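Local coordinates for protein viral interleukin-10 homolog (Human herpesvirus 5, PDB 1LQS) that acts as a viral mimic of interleukin-10, binding the human IL-10 receptor in competition with the host cytokine and inducing immunosuppressive signalling, at residues W68-Y73 with K104-C109. Sequence-based numbering, arbitrary orientation.
Sequences WLLRRY and KDMRQC
Leu70 and Met106 supply the apolar half of this contact, a worked example of how two helices whose nearest CA atoms here are over 10 Å apart can still be joined through the ends of their side chains. CD1 of Leu70 reaches SD of Met106 at 3.8 Å and its methyl CE at 4.1 Å, so the leucine branch meets the thioether end and not the stem of the methionine. Both side chains leave their helices toward each other and cross at about a right angle. In Met106 the chain is extended through chi2 and then bends at the thioether (chi3 72°), so that both SD and CE lie within reach of the leucine methyl. The backbones stay distant, with 10.5 Å between CA of Leu70 and CA of Met106.

On the exposed flank two arginines approach: NH2 of Arg71 lies over one face of the Arg107 guanidinium, 4.4 Å from NE of Arg107. Asp67, one turn before Arg71, probably offsets the like charges, for it forms a salt bridge with Arg71 and a long, weak ion pair with Arg107.

Helices 62-84 and 89-106 belong to the all-helical fold of the IL-10 family; as in IL-10, the dimer is intertwined, with C-terminal helices exchanged between subunits. Accordingly, Leu149 of the second subunit packs on Met106, while Leu70 also touches Leu99 and Tyr103 of helix 89-106.

Behind Met106 the helix gives way to a turn, Arg107 being the first residue to abandon helical backbone angles. There the Gln108 amide folds back, its NE2 donating to O of Lys104 at 3.1 Å with a bent N-H...O angle of 140°, from above the carbonyl plane. Farther along, the disulfide from Cys109 to Cys19 ties this turn to the N-terminal part of the chain, and Asp105 adds a salt bridge to Arg27 on helix 25-42.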
# COMPACT_ATOMS: atom_id res chain seq x y z
N TRP C 68 15.94 1.07 7.65
CA TRP C 68 16.69 2.16 8.25
C TRP C 68 16.98 1.82 9.69
O TRP C 68 18.15 1.83 10.10
CB TRP C 68 15.91 3.48 8.20
CG TRP C 68 16.74 4.63 8.68
CD1 TRP C 68 17.79 5.21 8.02
CD2 TRP C 68 16.68 5.28 9.96
NE1 TRP C 68 18.38 6.18 8.81
CE2 TRP C 68 17.71 6.24 10.01
CE3 TRP C 68 15.84 5.14 11.08
CZ2 TRP C 68 17.94 7.05 11.12
CZ3 TRP C 68 16.07 5.95 12.20
CH2 TRP C 68 17.11 6.89 12.21
N LEU C 69 15.93 1.53 10.45
CA LEU C 69 16.06 1.20 11.86
C LEU C 69 17.05 0.08 12.13
O LEU C 69 18.00 0.26 12.90
CB LEU C 69 14.72 0.82 12.46
CG LEU C 69 13.79 2.00 12.78
CD1 LEU C 69 12.57 1.48 13.55
CD2 LEU C 69 14.53 3.05 13.60
N LEU C 70 16.83 -1.07 11.50
CA LEU C 70 17.72 -2.21 11.69
C LEU C 70 19.19 -1.88 11.39
O LEU C 70 20.10 -2.36 12.09
CB LEU C 70 17.23 -3.37 10.82
CG LEU C 70 15.86 -3.94 11.20
CD1 LEU C 70 15.36 -4.87 10.12
CD2 LEU C 70 15.95 -4.66 12.53
N ARG C 71 19.43 -1.06 10.37
CA ARG C 71 20.80 -0.69 10.03
C ARG C 71 21.36 0.24 11.09
O ARG C 71 22.53 0.13 11.48
CB ARG C 71 20.84 0.03 8.67
CG ARG C 71 20.89 -0.87 7.46
CD ARG C 71 20.55 -0.11 6.18
NE ARG C 71 20.73 -0.97 5.01
CZ ARG C 71 21.92 -1.32 4.52
NH1 ARG C 71 23.02 -0.87 5.09
NH2 ARG C 71 22.01 -2.14 3.49
N ARG C 72 20.51 1.15 11.55
CA ARG C 72 20.88 2.13 12.56
C ARG C 72 21.34 1.42 13.84
O ARG C 72 22.31 1.82 14.48
CB ARG C 72 19.67 3.04 12.81
CG ARG C 72 19.77 4.01 13.96
CD ARG C 72 21.01 4.84 13.88
NE ARG C 72 20.83 6.13 14.53
CZ ARG C 72 20.74 7.28 13.87
NH1 ARG C 72 20.80 7.30 12.54
NH2 ARG C 72 20.58 8.42 14.54
N TYR C 73 20.66 0.34 14.20
CA TYR C 73 21.02 -0.40 15.39
C TYR C 73 22.26 -1.25 15.17
O TYR C 73 23.18 -1.24 15.99
CB TYR C 73 19.87 -1.31 15.80
CG TYR C 73 18.81 -0.62 16.62
CD1 TYR C 73 18.93 -0.51 17.99
CD2 TYR C 73 17.65 -0.15 16.02
CE1 TYR C 73 17.91 0.05 18.75
CE2 TYR C 73 16.63 0.40 16.77
CZ TYR C 73 16.76 0.49 18.13
OH TYR C 73 15.71 0.99 18.87
N LYS C 104 20.22 -10.44 7.70
CA LYS C 104 20.74 -11.15 6.54
C LYS C 104 19.65 -12.00 5.90
O LYS C 104 19.61 -12.15 4.68
CB LYS C 104 21.93 -12.03 6.94
CG LYS C 104 23.16 -11.23 7.36
CD LYS C 104 24.35 -12.12 7.67
CE LYS C 104 25.56 -11.29 8.09
NZ LYS C 104 26.75 -12.11 8.46
N ASP C 105 18.77 -12.57 6.73
CA ASP C 105 17.67 -13.39 6.22
C ASP C 105 16.52 -12.58 5.65
O ASP C 105 15.84 -13.02 4.73
CB ASP C 105 17.13 -14.31 7.31
CG ASP C 105 17.90 -15.61 7.41
OD1 ASP C 105 17.46 -16.49 8.18
OD2 ASP C 105 18.93 -15.74 6.70
N MET C 106 16.29 -11.40 6.20
CA MET C 106 15.22 -10.54 5.72
C MET C 106 15.51 -9.96 4.33
O MET C 106 14.58 -9.77 3.53
CB MET C 106 14.97 -9.41 6.71
CG MET C 106 14.24 -9.80 7.97
SD MET C 106 14.08 -8.32 8.99
CE MET C 106 12.85 -7.41 8.07
N ARG C 107 16.78 -9.66 4.03
CA ARG C 107 17.12 -9.11 2.73
C ARG C 107 17.33 -10.21 1.70
O ARG C 107 17.98 -10.01 0.68
CB ARG C 107 18.37 -8.23 2.82
CG ARG C 107 18.16 -6.99 3.67
CD ARG C 107 19.23 -5.93 3.47
NE ARG C 107 18.94 -5.02 2.36
CZ ARG C 107 19.30 -5.22 1.09
NH1 ARG C 107 19.97 -6.32 0.74
NH2 ARG C 107 19.01 -4.32 0.17
N GLN C 108 16.75 -11.36 1.98
CA GLN C 108 16.85 -12.52 1.11
C GLN C 108 15.42 -12.83 0.62
O GLN C 108 15.21 -13.73 -0.20
CB GLN C 108 17.44 -13.67 1.91
CG GLN C 108 18.18 -14.73 1.12
CD GLN C 108 19.22 -15.45 1.98
OE1 GLN C 108 19.53 -16.62 1.75
NE2 GLN C 108 19.76 -14.73 2.97
N CYS C 109 14.46 -12.07 1.15
CA CYS C 109 13.04 -12.20 0.80
C CYS C 109 12.49 -10.85 0.29
O CYS C 109 12.36 -9.89 1.06
CB CYS C 109 12.21 -12.66 2.01
SG CYS C 109 10.42 -12.70 1.67